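PDB 4KVF: rhamnose ABC transporter, periplasmic rhamnose-binding protein from Kribbella flavida, which probably binds a sugar such as rhamnose outside the cell membrane and hands it to an ABC transporter for uptake. Local coordinates for residues A43-Q48 with V86-T91; V124-S129 with T134-F139; T144-G149 with K186-K191; T176-W181 with V230-V235; G298-T301 with G305-F308. One frame throughout, in Å; residues are numbered along the deposited sequence.

Interaction 1 (A43-Q48 with V86-T91); sequences AYLPKQ and VSYINT
L45, the last residue of strand 41-45, pushes its two methyl groups against one side of helix 85-94. CD2 lies 3.7 Å from Y88 CB and equally far, 3.7 Å, from I89 CG1, so it sits where these two neighbouring side chains leave the helix. CD1 reaches the root of the tyrosine instead, 3.8 Å from Y88 CB, and comes to the ring obliquely at CG. The leucine side chain crosses both partners at about a right angle. With its CG anti to the backbone N (chi1 175°), L45 sends the whole fork at the helix, while Y88 touches with its first carbon and its phenol leads away to pack on P77. This is strand-to-helix packing in a Rossmann-like alpha/beta domain: strand 41-45 runs inside a parallel sheet, between strands 71-74 and 99-102, and helix 85-94 lies over one face of it. An alanine at L45 would take away both methyl groups and would probably leave a gap beneath Y88 CB and I89 CG1, with the helix less firmly seated on the strand. Farther out, I89 also packs on S113 and L114 of helix 111-119, and L45 on V102 of the adjoining strand. Backbone bonds from A43 and L45 to strand 99-102 and from Y44 to K73 and V75 fix the strand, and hence the leucine.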
# COMPACT_ATOMS: atom_id res chain seq x y z
N ALA A 43 11.58 -0.13 -16.56
CA ALA A 43 11.06 1.23 -16.49
C ALA A 43 9.87 1.30 -15.54
O ALA A 43 9.07 0.37 -15.51
CB ALA A 43 10.65 1.70 -17.87
N TYR A 44 9.77 2.40 -14.80
CA TYR A 44 8.70 2.61 -13.83
C TYR A 44 7.77 3.73 -14.28
O TYR A 44 8.23 4.81 -14.68
CB TYR A 44 9.28 2.95 -12.46
CG TYR A 44 9.81 1.75 -11.75
CD1 TYR A 44 11.00 1.15 -12.15
CD2 TYR A 44 9.10 1.17 -10.71
CE1 TYR A 44 11.48 0.02 -11.52
CE2 TYR A 44 9.57 0.03 -10.08
CZ TYR A 44 10.76 -0.53 -10.49
OH TYR A 44 11.23 -1.66 -9.84
N LEU A 45 6.47 3.47 -14.19
CA LEU A 45 5.43 4.44 -14.53
C LEU A 45 4.45 4.50 -13.37
O LEU A 45 3.44 3.77 -13.36
CB LEU A 45 4.69 4.02 -15.82
CG LEU A 45 3.48 4.85 -16.29
CD1 LEU A 45 3.78 6.34 -16.28
CD2 LEU A 45 3.07 4.39 -17.69
N PRO A 46 4.74 5.36 -12.40
CA PRO A 46 3.83 5.55 -11.27
C PRO A 46 2.60 6.35 -11.70
O PRO A 46 2.52 6.79 -12.85
CB PRO A 46 4.67 6.34 -10.28
CG PRO A 46 5.56 7.19 -11.16
CD PRO A 46 5.86 6.33 -12.38
N LYS A 47 1.64 6.52 -10.79
CA LYS A 47 0.46 7.33 -11.09
C LYS A 47 0.81 8.80 -11.32
O LYS A 47 0.30 9.43 -12.24
CB LYS A 47 -0.58 7.19 -9.98
CG LYS A 47 -1.06 5.76 -9.80
CD LYS A 47 -2.31 5.70 -8.94
CE LYS A 47 -3.08 4.43 -9.23
NZ LYS A 47 -4.21 4.26 -8.28
N GLN A 48 1.68 9.34 -10.47
CA GLN A 48 2.16 10.71 -10.61
C GLN A 48 3.62 10.83 -10.18
O GLN A 48 4.00 10.35 -9.12
CB GLN A 48 1.30 11.69 -9.80
CG GLN A 48 -0.04 12.05 -10.42
CD GLN A 48 -0.61 13.35 -9.88
OE1 GLN A 48 0.13 14.25 -9.47
NE2 GLN A 48 -1.94 13.46 -9.88
N VAL A 86 -1.42 5.90 -21.16
CA VAL A 86 -1.22 5.19 -22.42
C VAL A 86 -0.06 5.80 -23.24
O VAL A 86 0.75 5.07 -23.81
CB VAL A 86 -2.54 5.12 -23.22
CG1 VAL A 86 -2.33 4.57 -24.63
CG2 VAL A 86 -3.54 4.27 -22.45
N SER A 87 0.03 7.13 -23.25
CA SER A 87 1.09 7.81 -24.01
C SER A 87 2.45 7.39 -23.48
O SER A 87 3.39 7.14 -24.25
CB SER A 87 0.92 9.34 -23.94
OG SER A 87 1.07 9.81 -22.61
N TYR A 88 2.56 7.26 -22.16
CA TYR A 88 3.81 6.83 -21.55
C TYR A 88 4.12 5.37 -21.83
O TYR A 88 5.26 5.01 -22.11
CB TYR A 88 3.83 7.13 -20.04
CG TYR A 88 3.83 8.61 -19.73
CD1 TYR A 88 5.00 9.36 -19.81
CD2 TYR A 88 2.65 9.27 -19.38
CE1 TYR A 88 5.00 10.72 -19.53
CE2 TYR A 88 2.64 10.64 -19.11
CZ TYR A 88 3.82 11.35 -19.19
OH TYR A 88 3.81 12.70 -18.91
N ILE A 89 3.11 4.51 -21.74
CA ILE A 89 3.32 3.09 -22.02
C ILE A 89 3.82 2.90 -23.46
O ILE A 89 4.72 2.10 -23.73
CB ILE A 89 2.03 2.28 -21.81
CG1 ILE A 89 1.65 2.27 -20.33
CG2 ILE A 89 2.20 0.84 -22.37
CD1 ILE A 89 0.22 1.84 -20.06
N ASN A 90 3.21 3.64 -24.38
CA ASN A 90 3.58 3.56 -25.79
C ASN A 90 5.02 4.00 -26.00
O ASN A 90 5.75 3.42 -26.82
CB ASN A 90 2.62 4.39 -26.66
CG ASN A 90 1.27 3.69 -26.85
OD1 ASN A 90 1.19 2.46 -26.81
ND2 ASN A 90 0.22 4.48 -27.07
N THR A 91 5.43 5.02 -25.27
CA THR A 91 6.82 5.47 -25.32
C THR A 91 7.76 4.37 -24.84
O THR A 91 8.77 4.09 -25.47
CB THR A 91 7.04 6.72 -24.45
OG1 THR A 91 6.17 7.76 -24.90
CG2 THR A 91 8.49 7.18 -24.55

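Interaction 2 (V124-S129 with T134-F139); sequences VVTFDS and TCRDAF
T126 turns its OG1 between its own backbone N and carbonyl carbon (chi1 48°), and F139 swings its ring anti to the backbone N (chi1 166°); together these torsions bring the hydroxyl close to the CB-CG-CD1 part of the phenylalanine. OG1 lies 3.2 Å from F139 CD1, approaching the ring obliquely, and the two side chains cross at about a right angle. The same hydroxyl is hydrogen-bonded to D130, which also forms a salt bridge with R136 NE, so one carboxylate ties T126 to the arginine whose CG packs against it. R136 CB meets V124 CG1 at 3.6 Å. The backbone carbons T126 C and D128 C lie in plane at the edge of the F139 ring, which borders the turn after strand 123-127.

The backbones pair in parallel, V125 with A138 and T126 with F139. T126 N donates to A138 O at 2.9 Å, in the carbonyl plane, and V125 CA adds a CA-H...O contact to the same oxygen. V124 O takes D137 N at 2.8 Å and, weakly, A138 N. The D137 side chain returns the bond: its OD2 accepts V124 N at 2.9 Å through the anti lone pair, almost straight at 174°, while OD1 forms a salt bridge with R118. D137 thus holds V124 by both its N-H and its carbonyl. C135 is disulfide-bonded to C111, fastening the incoming loop to helix 111-119. Two neighbouring parallel strands joined by a short connection without a helix, inside the six-stranded sheet of one lobe, fit the Rossmann-like fold of periplasmic sugar-binding proteins.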
# COMPACT_ATOMS: atom_id res chain seq x y z
N VAL A 124 5.15 -7.20 -18.05
CA VAL A 124 4.40 -6.12 -17.44
C VAL A 124 4.02 -6.48 -16.01
O VAL A 124 3.35 -7.48 -15.76
CB VAL A 124 3.13 -5.80 -18.24
CG1 VAL A 124 2.26 -4.80 -17.50
CG2 VAL A 124 3.50 -5.27 -19.62
N VAL A 125 4.50 -5.67 -15.07
CA VAL A 125 4.20 -5.84 -13.66
C VAL A 125 3.47 -4.59 -13.17
O VAL A 125 3.99 -3.47 -13.21
CB VAL A 125 5.50 -5.99 -12.85
CG1 VAL A 125 5.20 -6.04 -11.37
CG2 VAL A 125 6.25 -7.23 -13.30
N THR A 126 2.24 -4.77 -12.71
CA THR A 126 1.53 -3.65 -12.13
C THR A 126 1.89 -3.53 -10.65
O THR A 126 2.38 -4.48 -10.04
CB THR A 126 0.02 -3.81 -12.30
OG1 THR A 126 -0.35 -5.12 -11.89
CG2 THR A 126 -0.36 -3.66 -13.77
N PHE A 127 1.65 -2.36 -10.09
CA PHE A 127 1.89 -2.14 -8.67
C PHE A 127 0.96 -1.08 -8.14
O PHE A 127 0.50 -0.23 -8.89
CB PHE A 127 3.36 -1.80 -8.37
CG PHE A 127 3.76 -0.40 -8.75
CD1 PHE A 127 4.06 -0.08 -10.05
CD2 PHE A 127 3.88 0.59 -7.78
CE1 PHE A 127 4.46 1.21 -10.40
CE2 PHE A 127 4.26 1.89 -8.12
CZ PHE A 127 4.56 2.19 -9.43
N ASP A 128 0.65 -1.17 -6.85
CA ASP A 128 -0.24 -0.22 -6.18
C ASP A 128 -1.69 -0.40 -6.62
O ASP A 128 -2.54 -0.78 -5.83
CB ASP A 128 0.23 1.22 -6.38
CG ASP A 128 0.39 1.97 -5.07
OD1 ASP A 128 -0.62 2.09 -4.34
OD2 ASP A 128 1.51 2.43 -4.78
N SER A 129 -1.96 -0.12 -7.89
CA SER A 129 -3.27 -0.32 -8.47
C SER A 129 -3.13 -1.22 -9.69
O SER A 129 -2.27 -0.99 -10.54
CB SER A 129 -3.91 1.01 -8.87
OG SER A 129 -4.15 1.80 -7.72
N THR A 134 -5.90 -9.84 -17.43
CA THR A 134 -5.41 -10.30 -18.73
C THR A 134 -4.47 -9.32 -19.44
O THR A 134 -4.17 -9.51 -20.62
CB THR A 134 -6.58 -10.60 -19.68
OG1 THR A 134 -7.43 -9.45 -19.76
CG2 THR A 134 -7.41 -11.78 -19.15
N CYS A 135 -4.02 -8.29 -18.74
CA CYS A 135 -3.21 -7.23 -19.35
C CYS A 135 -1.89 -7.02 -18.61
O CYS A 135 -1.21 -6.03 -18.84
CB CYS A 135 -3.99 -5.92 -19.39
SG CYS A 135 -5.68 -6.12 -20.03
N ARG A 136 -1.56 -7.92 -17.70
CA ARG A 136 -0.25 -7.88 -17.06
C ARG A 136 0.20 -9.27 -16.61
O ARG A 136 -0.62 -10.17 -16.44
CB ARG A 136 -0.24 -6.90 -15.87
CG ARG A 136 -0.85 -7.43 -14.57
CD ARG A 136 -2.35 -7.67 -14.62
NE ARG A 136 -2.82 -8.02 -13.28
CZ ARG A 136 -2.86 -9.25 -12.78
NH1 ARG A 136 -2.48 -10.29 -13.51
NH2 ARG A 136 -3.27 -9.43 -11.53
N ASP A 137 1.50 -9.45 -16.42
CA ASP A 137 2.02 -10.75 -16.01
C ASP A 137 1.96 -10.98 -14.51
O ASP A 137 1.77 -12.10 -14.06
CB ASP A 137 3.45 -10.92 -16.53
CG ASP A 137 3.53 -10.82 -18.04
OD1 ASP A 137 3.11 -11.79 -18.72
OD2 ASP A 137 3.99 -9.77 -18.55
N ALA A 138 2.11 -9.90 -13.74
CA ALA A 138 2.04 -9.98 -12.28
C ALA A 138 1.65 -8.63 -11.69
O ALA A 138 1.84 -7.59 -12.31
CB ALA A 138 3.38 -10.44 -11.69
N PHE A 139 1.10 -8.68 -10.48
CA PHE A 139 0.68 -7.48 -9.76
C PHE A 139 1.32 -7.47 -8.39
O PHE A 139 1.16 -8.42 -7.62
CB PHE A 139 -0.85 -7.44 -9.64
CG PHE A 139 -1.37 -6.42 -8.65
CD1 PHE A 139 -0.98 -5.09 -8.71
CD2 PHE A 139 -2.28 -6.80 -7.68
CE1 PHE A 139 -1.48 -4.16 -7.80
CE2 PHE A 139 -2.78 -5.87 -6.77
CZ PHE A 139 -2.37 -4.56 -6.83

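Interaction 3 (T144-G149 with K186-K191); sequences TTQGIG and KTELAK
This is a thin, mostly polar contact between two helices of the lobe built on the four-stranded sheet: the first turns of helix 145-159 meet the last turns of helix 176-189. The direct link is Q146 NE2 to E188 OE2, a weak hydrogen bond of 3.3 Å, bent to 127° at the hydrogen. The amide and carboxylate planes stand 74° apart, and the two side chains cross at about a right angle. Q146 NE2 has a stronger partner in E150, one turn farther along its own helix, so the amide lies between two glutamates. Its other end is used as well: OE1 accepts a water at 2.6 Å, and the same water donates to T187 OG1 at 2.7 Å, making a second, solvent-mediated bridge beside the first.

Q146 sets out to one side of the other helix, and the bend at its chi2 brings the amide across, whereas E188 already points toward its partner from CB. E188 is further held by K191, whose NZ forms a 3.0 Å salt bridge to OE2, meeting it on the syn side and 23° out of the carboxylate plane. The lysine probably offsets the negative charge gathered by E188 and E150. G149 faces E188 with backbone alone, its O 4.4 Å from E188 CG. Where helix 145-159 starts, T144 is the N-cap, its OG1 accepting G147 N at 2.8 Å. Neighbouring helices laid beside each other on a parallel sheet, here linked by polar side chains, are the usual layering of a Rossmann-like lobe.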
# COMPACT_ATOMS: atom_id res chain seq x y z
N THR A 144 -2.77 -7.03 1.38
CA THR A 144 -4.13 -7.44 1.01
C THR A 144 -5.14 -6.70 1.86
O THR A 144 -4.82 -6.16 2.92
CB THR A 144 -4.36 -8.94 1.18
OG1 THR A 144 -4.15 -9.31 2.54
CG2 THR A 144 -3.43 -9.75 0.27
N THR A 145 -6.39 -6.67 1.41
CA THR A 145 -7.41 -6.05 2.22
C THR A 145 -7.62 -6.86 3.50
O THR A 145 -7.90 -6.29 4.56
CB THR A 145 -8.74 -5.87 1.48
OG1 THR A 145 -9.21 -7.14 1.04
CG2 THR A 145 -8.55 -4.96 0.28
N GLN A 146 -7.46 -8.18 3.41
CA GLN A 146 -7.53 -9.04 4.58
C GLN A 146 -6.42 -8.65 5.55
O GLN A 146 -6.65 -8.51 6.76
CB GLN A 146 -7.38 -10.52 4.19
CG GLN A 146 -7.49 -11.48 5.35
CD GLN A 146 -8.84 -11.42 6.03
OE1 GLN A 146 -9.87 -11.18 5.40
NE2 GLN A 146 -8.85 -11.63 7.34
N GLY A 147 -5.22 -8.49 5.01
CA GLY A 147 -4.07 -8.14 5.83
C GLY A 147 -4.28 -6.83 6.56
O GLY A 147 -4.00 -6.69 7.75
N ILE A 148 -4.81 -5.85 5.83
CA ILE A 148 -5.00 -4.52 6.38
C ILE A 148 -6.09 -4.57 7.46
O ILE A 148 -5.90 -4.09 8.58
CB ILE A 148 -5.34 -3.51 5.27
CG1 ILE A 148 -4.09 -3.27 4.41
CG2 ILE A 148 -5.78 -2.17 5.85
CD1 ILE A 148 -4.36 -2.53 3.12
N GLY A 149 -7.21 -5.19 7.15
CA GLY A 149 -8.31 -5.28 8.10
C GLY A 149 -7.97 -6.04 9.37
O GLY A 149 -8.39 -5.64 10.48
N LYS A 186 -15.11 -5.77 10.08
CA LYS A 186 -16.35 -6.36 10.57
C LYS A 186 -16.30 -7.89 10.61
O LYS A 186 -16.77 -8.51 11.56
CB LYS A 186 -17.54 -5.90 9.72
CG LYS A 186 -17.89 -4.43 9.86
CD LYS A 186 -19.03 -4.05 8.91
CE LYS A 186 -19.39 -2.58 9.01
NZ LYS A 186 -20.43 -2.22 8.01
N THR A 187 -15.72 -8.49 9.57
CA THR A 187 -15.64 -9.95 9.54
C THR A 187 -14.75 -10.42 10.68
O THR A 187 -15.06 -11.41 11.35
CB THR A 187 -15.14 -10.48 8.19
OG1 THR A 187 -13.75 -10.16 8.04
CG2 THR A 187 -15.94 -9.84 7.05
N GLU A 188 -13.66 -9.68 10.91
CA GLU A 188 -12.76 -9.98 12.03
C GLU A 188 -13.43 -9.82 13.39
O GLU A 188 -13.30 -10.68 14.26
CB GLU A 188 -11.51 -9.10 11.96
CG GLU A 188 -10.51 -9.52 10.91
CD GLU A 188 -9.86 -10.86 11.23
OE1 GLU A 188 -9.17 -10.95 12.27
OE2 GLU A 188 -10.05 -11.81 10.45
N LEU A 189 -14.16 -8.72 13.57
CA LEU A 189 -14.86 -8.45 14.81
C LEU A 189 -15.92 -9.51 15.13
O LEU A 189 -16.26 -9.72 16.30
CB LEU A 189 -15.50 -7.06 14.75
CG LEU A 189 -14.49 -5.93 14.89
CD1 LEU A 189 -15.11 -4.60 14.50
CD2 LEU A 189 -13.98 -5.88 16.34
N ALA A 190 -16.43 -10.17 14.10
CA ALA A 190 -17.48 -11.17 14.26
C ALA A 190 -16.95 -12.53 14.74
O ALA A 190 -17.73 -13.43 15.05
CB ALA A 190 -18.28 -11.34 12.97
N LYS A 191 -15.63 -12.68 14.77
CA LYS A 191 -15.00 -13.90 15.28
C LYS A 191 -15.19 -13.96 16.79
O LYS A 191 -15.16 -12.92 17.46
CB LYS A 191 -13.50 -13.93 14.95
CG LYS A 191 -13.20 -14.03 13.46
CD LYS A 191 -11.70 -13.94 13.23
CE LYS A 191 -11.29 -14.55 11.90
NZ LYS A 191 -9.81 -14.55 11.72
O HOH W 1 -12.35 -11.30 6.08

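Interaction 4 (T176-W181 with V230-V235); sequences TNQNSW and VSPTTV
The first turns of helix 176-189 face the point where strand 226-231 of the four-stranded parallel sheet gives way to helix 234-245, as in Rossmann-like lobes, the CA atoms of Q178 and P232 standing 6.5 Å apart. P232 is the centre of an inverse gamma turn, a kink that presents its carbonyl to the helix. Q178 NE2 donates to P232 O at 2.8 Å and 153° at the hydrogen, the donor in the carbonyl plane and the oxygen near the plane of the amide. A bend at chi2 (76°) folds the glutamine back so that CG also rests 3.2 Å from P232 O. W181 brings its six-membered ring edge to the same oxygen, CZ3 at 3.6 Å, while CE3 packs on P232 CB at 4.0 Å. A leucine in place of Q178 would probably leave P232 O without its amide donor and the gamma turn less firmly tied to the helix. T233 caps helix 234-245, its OG1 accepting from G236 N and also bonded to D207; a glycerol, probably from crystallisation, lies nearby on T234 N. Around this joint W181 leans on T145 and I148 of helix 145-159, and P232 packs on V168 of strand 164-170.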
# COMPACT_ATOMS: atom_id res chain seq x y z
N THR A 176 -13.74 3.30 -1.98
CA THR A 176 -13.63 1.88 -2.29
C THR A 176 -12.68 1.14 -1.35
O THR A 176 -13.03 0.08 -0.80
CB THR A 176 -13.15 1.70 -3.74
OG1 THR A 176 -14.09 2.34 -4.62
CG2 THR A 176 -13.03 0.21 -4.09
N ASN A 177 -11.49 1.70 -1.16
CA ASN A 177 -10.48 1.06 -0.32
C ASN A 177 -10.91 1.00 1.14
O ASN A 177 -10.88 -0.07 1.75
CB ASN A 177 -9.14 1.78 -0.43
CG ASN A 177 -8.48 1.58 -1.78
OD1 ASN A 177 -8.77 0.61 -2.50
ND2 ASN A 177 -7.59 2.50 -2.14
N GLN A 178 -11.33 2.13 1.69
CA GLN A 178 -11.72 2.14 3.09
C GLN A 178 -12.92 1.22 3.32
O GLN A 178 -13.00 0.53 4.33
CB GLN A 178 -12.02 3.55 3.58
CG GLN A 178 -10.78 4.37 3.96
CD GLN A 178 -10.01 4.87 2.75
OE1 GLN A 178 -10.51 4.83 1.63
NE2 GLN A 178 -8.78 5.36 2.98
N ASN A 179 -13.85 1.20 2.37
CA ASN A 179 -15.02 0.35 2.55
C ASN A 179 -14.65 -1.12 2.55
O ASN A 179 -15.27 -1.92 3.27
CB ASN A 179 -16.11 0.67 1.52
CG ASN A 179 -16.81 1.98 1.81
OD1 ASN A 179 -16.71 2.50 2.92
ND2 ASN A 179 -17.52 2.51 0.82
N SER A 180 -13.64 -1.47 1.77
CA SER A 180 -13.14 -2.85 1.75
C SER A 180 -12.53 -3.18 3.10
O SER A 180 -12.84 -4.21 3.70
CB SER A 180 -12.07 -3.04 0.67
OG SER A 180 -12.65 -3.08 -0.62
N TRP A 181 -11.66 -2.30 3.57
CA TRP A 181 -10.96 -2.53 4.83
C TRP A 181 -11.94 -2.63 6.00
O TRP A 181 -11.78 -3.46 6.90
CB TRP A 181 -9.91 -1.45 5.08
CG TRP A 181 -8.86 -1.40 4.01
CD1 TRP A 181 -8.38 -2.46 3.29
CD2 TRP A 181 -8.19 -0.24 3.52
NE1 TRP A 181 -7.44 -2.03 2.39
CE2 TRP A 181 -7.30 -0.66 2.51
CE3 TRP A 181 -8.24 1.12 3.84
CZ2 TRP A 181 -6.48 0.21 1.82
CZ3 TRP A 181 -7.43 1.99 3.16
CH2 TRP A 181 -6.55 1.54 2.16
N VAL A 230 -10.02 4.14 15.17
CA VAL A 230 -9.23 3.53 14.11
C VAL A 230 -9.50 4.32 12.83
O VAL A 230 -10.64 4.38 12.38
CB VAL A 230 -9.66 2.06 13.83
CG1 VAL A 230 -8.82 1.43 12.73
CG2 VAL A 230 -9.59 1.22 15.11
N SER A 231 -8.48 4.95 12.26
CA SER A 231 -8.68 5.75 11.06
C SER A 231 -7.83 5.23 9.92
O SER A 231 -6.63 5.51 9.86
CB SER A 231 -8.35 7.22 11.35
OG SER A 231 -8.79 8.06 10.30
N PRO A 232 -8.45 4.46 9.01
CA PRO A 232 -7.74 3.86 7.88
C PRO A 232 -7.61 4.85 6.73
O PRO A 232 -8.02 4.58 5.60
CB PRO A 232 -8.64 2.68 7.49
CG PRO A 232 -10.03 3.17 7.82
CD PRO A 232 -9.86 4.01 9.09
N THR A 233 -7.06 6.01 7.04
CA THR A 233 -6.78 7.05 6.05
C THR A 233 -5.66 7.90 6.62
O THR A 233 -5.71 8.25 7.80
CB THR A 233 -8.01 7.93 5.77
OG1 THR A 233 -7.59 9.28 5.53
CG2 THR A 233 -8.96 7.93 6.96
N THR A 234 -4.66 8.24 5.80
CA THR A 234 -3.53 9.01 6.32
C THR A 234 -3.96 10.39 6.78
O THR A 234 -3.44 10.91 7.78
CB THR A 234 -2.37 9.09 5.31
OG1 THR A 234 -2.76 9.90 4.20
CG2 THR A 234 -1.99 7.69 4.84
N VAL A 235 -4.92 10.98 6.07
CA VAL A 235 -5.44 12.29 6.45
C VAL A 235 -6.17 12.18 7.78
O VAL A 235 -6.00 13.01 8.67
CB VAL A 235 -6.42 12.85 5.39
CG1 VAL A 235 -7.10 14.11 5.90
CG2 VAL A 235 -5.69 13.14 4.09

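Interaction 5 (G298-T301 with G305-F308); sequences GQIT and GEKF
E306 turns its carboxylate onto T301 and binds it with both oxygens. T301 N donates to OE1 at 2.7 Å, nearly straight at 170°, and T301 OG1 donates to E306 OE2 at 2.9 Å. Both oxygens are met on the syn side, the donors somewhat out of the carboxylate plane, so backbone and side chain of one threonine form a two-pronged clasp. T301 OG1 stands between its own N and carbonyl carbon (chi1 65°), which sets it beside the peptide N-H that the other oxygen takes, and the extended glutamate chain spans the distance. T301 OG1 in turn accepts weakly from A303 N. OE1 has further work: it accepts from G302 N and, weakly, from A303 N. Several backbone N-H groups of the 301-303 turn thus converge on one carboxylate, which would probably favour its ionised form.

The clasp closes the loop between helix 281-296 and the two-stranded antiparallel sheet of strands 307-309 and 315-317. G298 ends the helix in a Schellman motif, its positive phi turning the chain out toward the loop. Q299 O and K307 O, both acceptors, are bridged by one water that donates to each, at 2.9 Å to Q299 O and 2.8 Å to K307 O. The Q299 amide is bonded by NE2 to A34 O, on the N-terminal stretch.

Beneath these polar links lies I300. Its CD1 sits over one face of the F308 ring, 3.9 Å from F308 CD1, and its CG2 meets F308 CB at 3.8 Å. Both side chains also pack against helix 281-296, I300 on A294 and L295, F308 on A291.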
# COMPACT_ATOMS: atom_id res chain seq x y z
N GLY A 298 12.79 -15.93 -17.27
CA GLY A 298 12.17 -17.24 -17.38
C GLY A 298 12.05 -18.03 -16.08
O GLY A 298 11.70 -19.21 -16.11
N GLN A 299 12.31 -17.39 -14.94
CA GLN A 299 12.21 -18.10 -13.66
C GLN A 299 10.76 -18.35 -13.22
O GLN A 299 10.46 -19.35 -12.56
CB GLN A 299 12.91 -17.31 -12.55
CG GLN A 299 14.41 -17.20 -12.70
CD GLN A 299 15.03 -16.43 -11.56
OE1 GLN A 299 14.34 -15.70 -10.84
NE2 GLN A 299 16.34 -16.58 -11.38
N ILE A 300 9.88 -17.42 -13.57
CA ILE A 300 8.46 -17.53 -13.28
C ILE A 300 7.66 -17.12 -14.51
O ILE A 300 8.22 -16.54 -15.45
CB ILE A 300 8.03 -16.64 -12.08
CG1 ILE A 300 8.28 -15.16 -12.34
CG2 ILE A 300 8.71 -17.12 -10.77
CD1 ILE A 300 7.70 -14.25 -11.26
N THR A 301 6.36 -17.41 -14.51
CA THR A 301 5.46 -17.00 -15.59
C THR A 301 4.28 -16.18 -15.05
O THR A 301 3.54 -15.54 -15.81
CB THR A 301 4.90 -18.21 -16.39
OG1 THR A 301 4.08 -19.01 -15.54
CG2 THR A 301 6.04 -19.07 -16.96
N GLY A 305 1.51 -20.27 -7.29
CA GLY A 305 2.32 -21.28 -6.64
C GLY A 305 3.79 -21.25 -7.02
O GLY A 305 4.60 -21.93 -6.39
N GLU A 306 4.12 -20.50 -8.07
CA GLU A 306 5.50 -20.34 -8.50
C GLU A 306 6.26 -19.51 -7.46
O GLU A 306 5.69 -18.60 -6.85
CB GLU A 306 5.56 -19.64 -9.86
CG GLU A 306 5.09 -20.52 -11.01
CD GLU A 306 5.17 -19.82 -12.34
OE1 GLU A 306 5.22 -18.58 -12.35
OE2 GLU A 306 5.20 -20.52 -13.38
N LYS A 307 7.53 -19.84 -7.26
CA LYS A 307 8.34 -19.15 -6.26
C LYS A 307 9.54 -18.47 -6.90
O LYS A 307 10.08 -18.97 -7.88
CB LYS A 307 8.83 -20.13 -5.17
CG LYS A 307 7.72 -20.80 -4.36
CD LYS A 307 8.26 -21.72 -3.25
CE LYS A 307 8.80 -23.03 -3.81
NZ LYS A 307 9.17 -24.01 -2.74
N PHE A 308 9.95 -17.34 -6.33
CA PHE A 308 11.18 -16.69 -6.78
C PHE A 308 11.81 -15.91 -5.64
O PHE A 308 11.18 -15.64 -4.63
CB PHE A 308 10.92 -15.77 -7.97
CG PHE A 308 10.10 -14.56 -7.65
CD1 PHE A 308 8.73 -14.66 -7.47
CD2 PHE A 308 10.69 -13.30 -7.52
CE1 PHE A 308 7.96 -13.54 -7.17
CE2 PHE A 308 9.94 -12.18 -7.20
CZ PHE A 308 8.57 -12.30 -7.03
O HOH W 2 9.70 -20.63 -10.10

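Overall arrangement
Interactions 1 and 2 share the six-stranded sheet of one lobe and touch: P46 packs on F127, and K47 NZ probably bonds to S129 OG. Both are buried, yet interaction 1 is purely apolar, strand against helix, whereas interaction 2 is mainly backbone pairing of neighbouring strands, reinforced by charged side chains. Interactions 3 and 4 belong to the other lobe, share helix 176-189 and meet where I148 packs on W181; interaction 3, buried, relies on polar ends and water, interaction 4, partly buried, on an amide-carbonyl bond beside apolar packing. Interaction 5 lies farther from the chain's centre, about 15 Å from interaction 2 between centres, and combines a carboxylate clasp near the surface with a small apolar core.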